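Local coordinates for acyl-[acyl-carrier-protein]--UDP-N-acetylglucosamine O-acyltransferase (Helicobacter pylori, PDB 1J2Z) that catalyses the first step of lipid A biosynthesis, transferring a (3R)-hydroxyacyl chain from acyl carrier protein to UDP-N-acetylglucosamine, at residues A[14-17]-A[18-22]; A[56-59]-A[60-64]; A[153-156]-A[157-161]; A[242-245]-A[246-250]. All blocks are in the same frame, centred on the assembly; numbering follows the deposited sequence.

Contact 1 (A[14-17]-A[18-22]); sequences AEIN and KGVEI
Residues 14-17 and 18-22 run on without a break and bring Ile16 against Val20 round a type II beta turn from Asn17 to Val20. Strand 15-16 leads into the turn and strand 21-22 leads out. Gly19 sits third in the turn with a positive phi of 75°, a backbone shape that suits glycine. Inside the bend the side chains are aliphatic. CG2 of Ile16 lies 3.7 Å from CB of Val20 and 3.8 Å from Val20 CG1, and the two side chains cross at about a right angle. With chi1 at -47°, CG1 of Ile16 lies beside the backbone N and CG2 is anti to it, which directs this methyl across the turn. Farther off, Ile22 CD1 is 4.4 Å from Ile16 CG2. The other methyl of the valine, Val20 CG2, stands 3.2 Å from Asn17 O. Ile16 and Ile22 are six residues apart, one hexapeptide repeat, or a third of a coil of the left-handed beta-helix. This corner belongs to an N-terminal coil, and Leu34 of the next coil packs against both Ile16 and Val20. Backbone bonds join Glu15 to Val32 and Leu34, and Glu21 to Val38 and Leu40. The side-chain contact itself is apolar, so the corner appears to rest on van der Waals packing inside and on the backbone ladder to the neighbouring coil.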
loop_
_atom_site.group_PDB
_atom_site.type_symbol
_atom_site.label_atom_id
_atom_site.label_comp_id
_atom_site.label_asym_id
_atom_site.label_seq_id
_atom_site.Cartn_x
_atom_site.Cartn_y
_atom_site.Cartn_z
ATOM N N ALA A 14 -32.416 -2.488 -3.248
ATOM C CA ALA A 14 -31.470 -1.724 -4.051
ATOM C C ALA A 14 -32.160 -1.386 -5.365
ATOM O O ALA A 14 -33.061 -2.106 -5.796
ATOM C CB ALA A 14 -30.222 -2.535 -4.314
ATOM N N GLU A 15 -31.747 -0.290 -5.991
ATOM C CA GLU A 15 -32.330 0.133 -7.259
ATOM C C GLU A 15 -31.293 -0.069 -8.359
ATOM O O GLU A 15 -30.243 0.570 -8.359
ATOM C CB GLU A 15 -32.749 1.602 -7.173
ATOM C CG GLU A 15 -33.791 1.871 -6.088
ATOM C CD GLU A 15 -35.150 1.285 -6.427
ATOM O OE1 GLU A 15 -35.919 0.968 -5.492
ATOM O OE2 GLU A 15 -35.454 1.154 -7.631
ATOM N N ILE A 16 -31.590 -0.978 -9.281
ATOM C CA ILE A 16 -30.690 -1.297 -10.382
ATOM C C ILE A 16 -31.339 -0.890 -11.701
ATOM O O ILE A 16 -32.293 -1.521 -12.140
ATOM C CB ILE A 16 -30.413 -2.810 -10.447
ATOM C CG1 ILE A 16 -30.081 -3.353 -9.050
ATOM C CG2 ILE A 16 -29.278 -3.081 -11.428
ATOM C CD1 ILE A 16 -28.817 -2.778 -8.432
ATOM N N ASN A 17 -30.816 0.156 -12.330
ATOM C CA ASN A 17 -31.368 0.641 -13.593
ATOM C C ASN A 17 -31.091 -0.338 -14.726
ATOM O O ASN A 17 -30.455 -1.376 -14.528
ATOM C CB ASN A 17 -30.775 2.012 -13.936
ATOM C CG ASN A 17 -31.606 2.778 -14.965
ATOM O OD1 ASN A 17 -31.210 3.851 -15.420
ATOM N ND2 ASN A 17 -32.764 2.233 -15.327
ATOM N N LYS A 18 -31.573 -0.002 -15.918
ATOM C CA LYS A 18 -31.390 -0.853 -17.081
ATOM C C LYS A 18 -29.966 -0.811 -17.625
ATOM O O LYS A 18 -29.239 0.163 -17.425
ATOM C CB LYS A 18 -32.380 -0.454 -18.183
ATOM C CG LYS A 18 -32.184 -1.214 -19.487
ATOM C CD LYS A 18 -32.186 -2.721 -19.245
ATOM C CE LYS A 18 -31.685 -3.482 -20.462
ATOM N NZ LYS A 18 -31.465 -4.918 -20.146
ATOM N N GLY A 19 -29.575 -1.883 -18.309
ATOM C CA GLY A 19 -28.246 -1.963 -18.890
ATOM C C GLY A 19 -27.119 -2.220 -17.905
ATOM O O GLY A 19 -25.953 -2.228 -18.294
ATOM N N VAL A 20 -27.447 -2.440 -16.636
ATOM C CA VAL A 20 -26.420 -2.682 -15.625
ATOM C C VAL A 20 -25.850 -4.103 -15.660
ATOM O O VAL A 20 -26.589 -5.076 -15.736
ATOM C CB VAL A 20 -26.956 -2.411 -14.200
ATOM C CG1 VAL A 20 -25.891 -2.755 -13.159
ATOM C CG2 VAL A 20 -27.362 -0.950 -14.074
ATOM N N GLU A 21 -24.528 -4.205 -15.603
ATOM C CA GLU A 21 -23.856 -5.497 -15.603
ATOM C C GLU A 21 -23.286 -5.749 -14.212
ATOM O O GLU A 21 -22.609 -4.889 -13.644
ATOM C CB GLU A 21 -22.722 -5.512 -16.627
ATOM C CG GLU A 21 -23.180 -5.343 -18.060
ATOM C CD GLU A 21 -22.014 -5.322 -19.029
ATOM O OE1 GLU A 21 -21.242 -6.304 -19.045
ATOM O OE2 GLU A 21 -21.868 -4.325 -19.767
ATOM N N ILE A 22 -23.557 -6.931 -13.670
ATOM C CA ILE A 22 -23.079 -7.284 -12.340
ATOM C C ILE A 22 -22.385 -8.640 -12.418
ATOM O O ILE A 22 -23.001 -9.642 -12.782
ATOM C CB ILE A 22 -24.257 -7.328 -11.336
ATOM C CG1 ILE A 22 -24.899 -5.940 -11.243
ATOM C CG2 ILE A 22 -23.774 -7.783 -9.968
ATOM C CD1 ILE A 22 -26.107 -5.866 -10.322
#

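Contact 2 (A[56-59]-A[60-64]); sequences TEIF and PFAVL
Phe59 and Ala62 meet across a type II beta turn in which a phenylalanine, not a glycine, takes the positive phi: Phe61 has a phi of 65°. Pro60 precedes it in the turn, and its ring suits the backbone shape needed there. The turn is closed by a weak hydrogen bond from Ala62 N to Phe59 O, 3.5 Å long. Pro60 CB lies over one face of the Phe61 ring, 4.2 Å above its plane and offset toward the rim. The Phe61 side chain leaves the backbone away from residues 56-59, and its ring meets Phe61 of both the second and the third subunit edge to face, as expected near the threefold axis. It also packs on Val63 of the second subunit. This corner of the left-handed beta-helix, between strands 57-58 and 63-64, therefore serves the interior of the coil on one side and the subunit interface on the other. On the inner side, Ile58 uses two branches. A chi1 of -56° puts CG1 beside the backbone N and leaves CG2 anti to it; Ile58 CG2 touches Ala62 CB at 3.5 Å. The other branch extends through chi2 173° and carries CD1 to Leu64 CD1, 3.6 Å away, so that these two side chains meet tip to tip. Ala62 offers a single methyl here, while the larger Ile58 and Leu64, six residues apart, fill the interior beside it. Outside the coil, the Phe59 ring stacks with His41 and makes a cation-pi contact with Arg89.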
loop_
_atom_site.group_PDB
_atom_site.type_symbol
_atom_site.label_atom_id
_atom_site.label_comp_id
_atom_site.label_asym_id
_atom_site.label_seq_id
_atom_site.Cartn_x
_atom_site.Cartn_y
_atom_site.Cartn_z
ATOM N N THR A 56 -20.313 3.973 -15.012
ATOM C CA THR A 56 -19.133 3.785 -14.180
ATOM C C THR A 56 -18.817 2.292 -14.122
ATOM O O THR A 56 -19.726 1.460 -14.077
ATOM C CB THR A 56 -19.350 4.362 -12.772
ATOM O OG1 THR A 56 -19.218 5.786 -12.837
ATOM C CG2 THR A 56 -18.330 3.802 -11.782
ATOM N N GLU A 57 -17.531 1.955 -14.160
ATOM C CA GLU A 57 -17.104 0.559 -14.116
ATOM C C GLU A 57 -16.217 0.343 -12.898
ATOM O O GLU A 57 -15.298 1.120 -12.645
ATOM C CB GLU A 57 -16.343 0.201 -15.394
ATOM C CG GLU A 57 -15.924 -1.258 -15.493
ATOM C CD GLU A 57 -15.209 -1.567 -16.802
ATOM O OE1 GLU A 57 -14.893 -2.745 -17.045
ATOM O OE2 GLU A 57 -14.961 -0.629 -17.587
ATOM N N ILE A 58 -16.504 -0.716 -12.144
ATOM C CA ILE A 58 -15.759 -1.021 -10.931
ATOM C C ILE A 58 -15.183 -2.432 -10.998
ATOM O O ILE A 58 -15.910 -3.396 -11.239
ATOM C CB ILE A 58 -16.682 -0.889 -9.708
ATOM C CG1 ILE A 58 -17.298 0.516 -9.701
ATOM C CG2 ILE A 58 -15.904 -1.172 -8.425
ATOM C CD1 ILE A 58 -18.363 0.728 -8.653
ATOM N N PHE A 59 -13.877 -2.543 -10.769
ATOM C CA PHE A 59 -13.179 -3.824 -10.841
ATOM C C PHE A 59 -13.240 -4.697 -9.580
ATOM O O PHE A 59 -13.620 -4.234 -8.507
ATOM C CB PHE A 59 -11.736 -3.574 -11.285
ATOM C CG PHE A 59 -11.621 -3.191 -12.739
ATOM C CD1 PHE A 59 -12.089 -1.958 -13.190
ATOM C CD2 PHE A 59 -11.081 -4.080 -13.665
ATOM C CE1 PHE A 59 -12.021 -1.611 -14.544
ATOM C CE2 PHE A 59 -11.004 -3.750 -15.023
ATOM C CZ PHE A 59 -11.475 -2.512 -15.466
ATOM N N PRO A 60 -12.847 -5.980 -9.700
ATOM C CA PRO A 60 -12.864 -6.940 -8.591
ATOM C C PRO A 60 -12.306 -6.521 -7.241
ATOM O O PRO A 60 -11.274 -5.864 -7.145
ATOM C CB PRO A 60 -12.109 -8.143 -9.161
ATOM C CG PRO A 60 -12.426 -8.076 -10.621
ATOM C CD PRO A 60 -12.269 -6.602 -10.908
ATOM N N PHE A 61 -13.019 -6.930 -6.198
ATOM C CA PHE A 61 -12.629 -6.687 -4.820
ATOM C C PHE A 61 -12.583 -5.241 -4.353
ATOM O O PHE A 61 -11.896 -4.920 -3.383
ATOM C CB PHE A 61 -11.291 -7.377 -4.556
ATOM C CG PHE A 61 -11.294 -8.848 -4.914
ATOM C CD1 PHE A 61 -10.222 -9.416 -5.594
ATOM C CD2 PHE A 61 -12.375 -9.659 -4.575
ATOM C CE1 PHE A 61 -10.226 -10.773 -5.932
ATOM C CE2 PHE A 61 -12.391 -11.017 -4.908
ATOM C CZ PHE A 61 -11.317 -11.573 -5.588
ATOM N N ALA A 62 -13.303 -4.361 -5.039
ATOM C CA ALA A 62 -13.361 -2.973 -4.599
ATOM C C ALA A 62 -14.444 -2.951 -3.520
ATOM O O ALA A 62 -15.393 -3.734 -3.577
ATOM C CB ALA A 62 -13.756 -2.062 -5.751
ATOM N N VAL A 63 -14.301 -2.075 -2.533
ATOM C CA VAL A 63 -15.297 -1.982 -1.475
ATOM C C VAL A 63 -15.769 -0.544 -1.380
ATOM O O VAL A 63 -14.980 0.357 -1.087
ATOM C CB VAL A 63 -14.713 -2.419 -0.115
ATOM C CG1 VAL A 63 -15.744 -2.240 0.988
ATOM C CG2 VAL A 63 -14.280 -3.874 -0.193
ATOM N N LEU A 64 -17.056 -0.329 -1.628
ATOM C CA LEU A 64 -17.609 1.019 -1.579
ATOM C C LEU A 64 -18.819 1.103 -0.665
ATOM O O LEU A 64 -19.731 0.281 -0.742
ATOM C CB LEU A 64 -18.031 1.476 -2.978
ATOM C CG LEU A 64 -17.072 1.352 -4.163
ATOM C CD1 LEU A 64 -17.687 2.077 -5.347
ATOM C CD2 LEU A 64 -15.714 1.944 -3.833
#

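Contact 3 (A[153-156]-A[157-161]); sequences TAIH and QFVRI. With SOG (octyl 1-thio-beta-D-glucopyranoside), chain B.
The His156 ring and the Gln157 amide, neighbours at a turn, both lie against the octyl chain of the bound octyl thioglucoside. The imidazole meets the chain obliquely, with His156 CG 3.6 Å from C6' of the detergent. The rim atom His156 CD2 is 3.9 Å from C8', near the tail end. The Gln157 amide sits beside the earlier methylenes, where its NE2 comes within 3.2 Å of C3'. The third flat group of the turn, the Phe158 ring, stacks with His140. These residues form a corner of the left-handed beta-helix, a type II turn from His156 to Val159 between strands 154-155 and 160-161. Phe158 takes the positive phi of this turn. A weak hydrogen bond from Val159 N to His156 O, 3.3 Å long, closes it. Gln157 CG sits between its backbone N and carbonyl carbon (chi1 74°), and the chain is extended beyond. This lays CG and CD alongside the alkyl chain. Gln157 probably also binds the substrate, as in related enzymes, so the detergent may occupy part of the space used by a natural ligand. Arg253 also lines the pocket, and its NH1 hydrogen-bonds to Gln157 O. Inside the coil, Ile155 and Val159 cross at about a right angle, with Ile155 CG2 3.6 Å from Val159 CB. Deeper in, Ile155 CD1 faces Ile161 CD1 at 4.2 Å. One methyl of the valine, Val159 CG2, stands 3.2 Å from His156 O.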
loop_
_atom_site.group_PDB
_atom_site.type_symbol
_atom_site.label_atom_id
_atom_site.label_comp_id
_atom_site.label_asym_id
_atom_site.label_seq_id
_atom_site.Cartn_x
_atom_site.Cartn_y
_atom_site.Cartn_z
ATOM N N THR A 153 0.893 8.198 -2.626
ATOM C CA THR A 153 0.877 9.520 -2.001
ATOM C C THR A 153 -0.203 9.562 -0.927
ATOM O O THR A 153 -1.288 9.000 -1.097
ATOM C CB THR A 153 0.589 10.639 -3.034
ATOM O OG1 THR A 153 1.743 10.839 -3.856
ATOM C CG2 THR A 153 0.236 11.954 -2.336
ATOM N N ALA A 154 0.105 10.219 0.187
ATOM C CA ALA A 154 -0.847 10.351 1.280
ATOM C C ALA A 154 -1.220 11.820 1.422
ATOM O O ALA A 154 -0.345 12.681 1.465
ATOM C CB ALA A 154 -0.233 9.843 2.583
ATOM N N ILE A 155 -2.519 12.097 1.476
ATOM C CA ILE A 155 -3.015 13.462 1.631
ATOM C C ILE A 155 -3.662 13.510 3.008
ATOM O O ILE A 155 -4.524 12.685 3.317
ATOM C CB ILE A 155 -4.086 13.814 0.572
ATOM C CG1 ILE A 155 -3.581 13.470 -0.834
ATOM C CG2 ILE A 155 -4.435 15.301 0.663
ATOM C CD1 ILE A 155 -2.367 14.247 -1.276
ATOM N N HIS A 156 -3.241 14.464 3.831
ATOM C CA HIS A 156 -3.770 14.585 5.186
ATOM C C HIS A 156 -5.145 15.248 5.240
ATOM O O HIS A 156 -5.571 15.894 4.288
ATOM C CB HIS A 156 -2.783 15.351 6.070
ATOM C CG HIS A 156 -1.420 14.733 6.126
ATOM N ND1 HIS A 156 -1.220 13.369 6.106
ATOM C CD2 HIS A 156 -0.189 15.291 6.225
ATOM C CE1 HIS A 156 0.074 13.114 6.189
ATOM N NE2 HIS A 156 0.721 14.263 6.263
ATOM N N GLN A 157 -5.821 15.089 6.375
ATOM C CA GLN A 157 -7.164 15.618 6.576
ATOM C C GLN A 157 -7.332 17.111 6.293
ATOM O O GLN A 157 -6.461 17.919 6.594
ATOM C CB GLN A 157 -7.626 15.322 8.009
ATOM C CG GLN A 157 -6.954 16.193 9.068
ATOM C CD GLN A 157 -7.308 15.787 10.484
ATOM O OE1 GLN A 157 -8.467 15.515 10.794
ATOM N NE2 GLN A 157 -6.311 15.758 11.356
ATOM N N PHE A 158 -8.476 17.455 5.715
ATOM C CA PHE A 158 -8.823 18.837 5.397
ATOM C C PHE A 158 -7.986 19.517 4.325
ATOM O O PHE A 158 -8.154 20.707 4.078
ATOM C CB PHE A 158 -8.820 19.695 6.670
ATOM C CG PHE A 158 -9.908 19.336 7.638
ATOM C CD1 PHE A 158 -9.638 18.552 8.750
ATOM C CD2 PHE A 158 -11.219 19.741 7.404
ATOM C CE1 PHE A 158 -10.659 18.170 9.619
ATOM C CE2 PHE A 158 -12.246 19.367 8.262
ATOM C CZ PHE A 158 -11.967 18.579 9.371
ATOM N N VAL A 159 -7.089 18.779 3.682
ATOM C CA VAL A 159 -6.279 19.385 2.635
ATOM C C VAL A 159 -7.148 19.645 1.410
ATOM O O VAL A 159 -8.067 18.878 1.115
ATOM C CB VAL A 159 -5.098 18.479 2.228
ATOM C CG1 VAL A 159 -4.510 18.943 0.893
ATOM C CG2 VAL A 159 -4.024 18.524 3.306
ATOM N N ARG A 160 -6.868 20.735 0.704
ATOM C CA ARG A 160 -7.627 21.061 -0.496
ATOM C C ARG A 160 -6.679 21.227 -1.673
ATOM O O ARG A 160 -5.699 21.960 -1.586
ATOM C CB ARG A 160 -8.424 22.352 -0.302
ATOM C CG ARG A 160 -9.452 22.316 0.829
ATOM C CD ARG A 160 -10.163 23.661 0.921
ATOM N NE ARG A 160 -9.192 24.749 0.923
ATOM C CZ ARG A 160 -9.383 25.926 0.335
ATOM N NH1 ARG A 160 -10.517 26.176 -0.306
ATOM N NH2 ARG A 160 -8.428 26.845 0.374
ATOM N N ILE A 161 -6.963 20.530 -2.766
ATOM C CA ILE A 161 -6.140 20.626 -3.966
ATOM C C ILE A 161 -7.027 21.227 -5.047
ATOM O O ILE A 161 -8.063 20.657 -5.401
ATOM C CB ILE A 161 -5.640 19.240 -4.413
ATOM C CG1 ILE A 161 -4.821 18.608 -3.287
ATOM C CG2 ILE A 161 -4.793 19.367 -5.677
ATOM C CD1 ILE A 161 -4.533 17.133 -3.503
HETATM C C1 SOG B . -8.438 9.605 9.088
HETATM C C2 SOG B . -9.965 9.344 9.097
HETATM C C3 SOG B . -10.235 7.871 8.759
HETATM C C4 SOG B . -9.650 7.588 7.371
HETATM C C5 SOG B . -8.125 7.864 7.399
HETATM C C6 SOG B . -7.505 7.618 6.030
HETATM C "C1'" SOG B . -6.960 11.183 10.130
HETATM C "C2'" SOG B . -6.058 12.090 9.316
HETATM C "C3'" SOG B . -5.187 12.947 10.217
HETATM C "C4'" SOG B . -4.281 13.863 9.407
HETATM C "C5'" SOG B . -3.412 14.721 10.316
HETATM C "C6'" SOG B . -2.416 15.529 9.510
HETATM C "C7'" SOG B . -1.545 16.384 10.399
HETATM C "C8'" SOG B . -0.563 17.176 9.569
HETATM S S1 SOG B . -8.166 10.983 9.382
HETATM O O2 SOG B . -10.507 9.655 10.374
HETATM O O3 SOG B . -11.626 7.625 8.752
HETATM O O4 SOG B . -9.889 6.238 7.014
HETATM O O5 SOG B . -7.898 9.250 7.783
HETATM O O6 SOG B . -7.197 6.245 5.880
#

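Contact 4 (A[242-245]-A[246-250]); sequences KEIC and SFILE
Ser246 binds Lys242 O twice, once through its hydroxyl and once through its backbone. Ser246 OG gives its hydrogen to Lys242 O at 2.6 Å, with the donor tilted 21° from the carbonyl plane. Ser246 N reaches the same Lys242 O at 3.1 Å, from above that plane. The chi1 of 68° places OG between the backbone N and the carbonyl carbon, from where it can fold back onto the preceding turn. A serine hydroxyl returned to the carbonyl four residues earlier is a familiar feature of helices, and it satisfies the hydroxyl locally on this partly exposed face. The regular alpha-helical bonds continue beyond it. Ile248 N binds Ile244 O at 3.1 Å, and Leu249 N binds Cys245 O at 3.0 Å. On the buried face, Ile244 and Ile248 lie side by side and point the same way. Their closest side-chain atoms are Ile244 CG2 and Ile248 CD1, 4.1 Å apart. Ile244 packs on Leu213, Tyr214 and Leu217 of helix 204-217, and Ile248 joins it on Leu217. Cys245 touches Glu231 and Leu232 of helix 224-234. Phe247 turns instead to the beta-helix. It makes a cation-pi contact with Arg160, whose NH2 also bonds to Phe247 O. Helix 239-250 thus packs between the C-terminal helices and the last coils of the beta-helix.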
loop_
_atom_site.group_PDB
_atom_site.type_symbol
_atom_site.label_atom_id
_atom_site.label_comp_id
_atom_site.label_asym_id
_atom_site.label_seq_id
_atom_site.Cartn_x
_atom_site.Cartn_y
_atom_site.Cartn_z
ATOM N N LYS A 242 -9.485 35.621 -9.481
ATOM C CA LYS A 242 -10.589 35.259 -8.597
ATOM C C LYS A 242 -10.481 33.807 -8.148
ATOM O O LYS A 242 -10.602 33.496 -6.961
ATOM C CB LYS A 242 -11.934 35.460 -9.310
ATOM C CG LYS A 242 -12.232 36.897 -9.709
ATOM C CD LYS A 242 -13.626 37.019 -10.321
ATOM C CE LYS A 242 -13.952 38.463 -10.679
ATOM N NZ LYS A 242 -15.316 38.611 -11.262
ATOM N N GLU A 243 -10.255 32.923 -9.109
ATOM C CA GLU A 243 -10.144 31.495 -8.840
ATOM C C GLU A 243 -8.985 31.169 -7.904
ATOM O O GLU A 243 -9.136 30.412 -6.949
ATOM C CB GLU A 243 -9.954 30.750 -10.158
ATOM C CG GLU A 243 -9.974 29.247 -10.036
ATOM C CD GLU A 243 -9.855 28.568 -11.384
ATOM O OE1 GLU A 243 -9.982 27.325 -11.434
ATOM O OE2 GLU A 243 -9.633 29.279 -12.392
ATOM N N ILE A 244 -7.828 31.756 -8.186
ATOM C CA ILE A 244 -6.627 31.515 -7.397
ATOM C C ILE A 244 -6.610 32.201 -6.034
ATOM O O ILE A 244 -6.365 31.559 -5.013
ATOM C CB ILE A 244 -5.379 31.938 -8.198
ATOM C CG1 ILE A 244 -5.252 31.048 -9.435
ATOM C CG2 ILE A 244 -4.132 31.848 -7.331
ATOM C CD1 ILE A 244 -4.141 31.431 -10.377
ATOM N N CYS A 245 -6.879 33.500 -6.015
ATOM C CA CYS A 245 -6.855 34.250 -4.767
ATOM C C CYS A 245 -7.963 33.907 -3.777
ATOM O O CYS A 245 -7.725 33.872 -2.568
ATOM C CB CYS A 245 -6.852 35.748 -5.070
ATOM S SG CYS A 245 -5.400 36.234 -6.016
ATOM N N SER A 246 -9.171 33.652 -4.266
ATOM C CA SER A 246 -10.256 33.311 -3.348
ATOM C C SER A 246 -9.952 31.950 -2.727
ATOM O O SER A 246 -10.292 31.695 -1.570
ATOM C CB SER A 246 -11.600 33.267 -4.082
ATOM O OG SER A 246 -11.647 32.187 -4.990
ATOM N N PHE A 247 -9.308 31.076 -3.498
ATOM C CA PHE A 247 -8.942 29.751 -2.992
ATOM C C PHE A 247 -7.987 29.937 -1.816
ATOM O O PHE A 247 -8.174 29.361 -0.741
ATOM C CB PHE A 247 -8.238 28.932 -4.079
ATOM C CG PHE A 247 -7.778 27.575 -3.611
ATOM C CD1 PHE A 247 -8.683 26.531 -3.467
ATOM C CD2 PHE A 247 -6.443 27.355 -3.279
ATOM C CE1 PHE A 247 -8.271 25.287 -2.999
ATOM C CE2 PHE A 247 -6.017 26.112 -2.806
ATOM C CZ PHE A 247 -6.933 25.077 -2.666
ATOM N N ILE A 248 -6.967 30.758 -2.036
ATOM C CA ILE A 248 -5.958 31.051 -1.027
ATOM C C ILE A 248 -6.535 31.638 0.255
ATOM O O ILE A 248 -6.208 31.183 1.350
ATOM C CB ILE A 248 -4.894 32.020 -1.593
ATOM C CG1 ILE A 248 -4.057 31.300 -2.650
ATOM C CG2 ILE A 248 -4.014 32.555 -0.474
ATOM C CD1 ILE A 248 -3.093 32.210 -3.407
ATOM N N LEU A 249 -7.388 32.649 0.125
ATOM C CA LEU A 249 -7.981 33.285 1.298
ATOM C C LEU A 249 -8.918 32.360 2.071
ATOM O O LEU A 249 -9.177 32.586 3.249
ATOM C CB LEU A 249 -8.737 34.558 0.894
ATOM C CG LEU A 249 -7.932 35.687 0.243
ATOM C CD1 LEU A 249 -8.848 36.873 -0.025
ATOM C CD2 LEU A 249 -6.782 36.102 1.146
ATOM N N GLU A 250 -9.419 31.316 1.416
ATOM C CA GLU A 250 -10.324 30.377 2.074
ATOM C C GLU A 250 -9.607 29.215 2.755
ATOM O O GLU A 250 -10.229 28.426 3.468
ATOM C CB GLU A 250 -11.330 29.816 1.065
ATOM C CG GLU A 250 -12.403 30.804 0.645
ATOM C CD GLU A 250 -13.299 30.251 -0.445
ATOM O OE1 GLU A 250 -13.802 29.118 -0.285
ATOM O OE2 GLU A 250 -13.504 30.949 -1.460
#

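In the fold
Contacts 1, 2 and 3 come in that order along the chain and mark three widely spaced corners of the left-handed beta-helix. Their centres are about 14 Å apart from contact 1 to contact 2, 23 Å from contact 2 to contact 3, and 33 Å from contact 1 to contact 3. Each pair shares one of the three parallel-stranded faces. Strands 15-16 and 160-161 lie in one sheet, 21-22 and 57-58 in another, and 63-64 and 154-155 in the third. Contact 4 follows in the C-terminal helical region, about 18 Å from contact 3 between centres, and touches it. The series therefore runs from an N-terminal coil, through a corner where the three subunits meet, to the ligand pocket and then the helices.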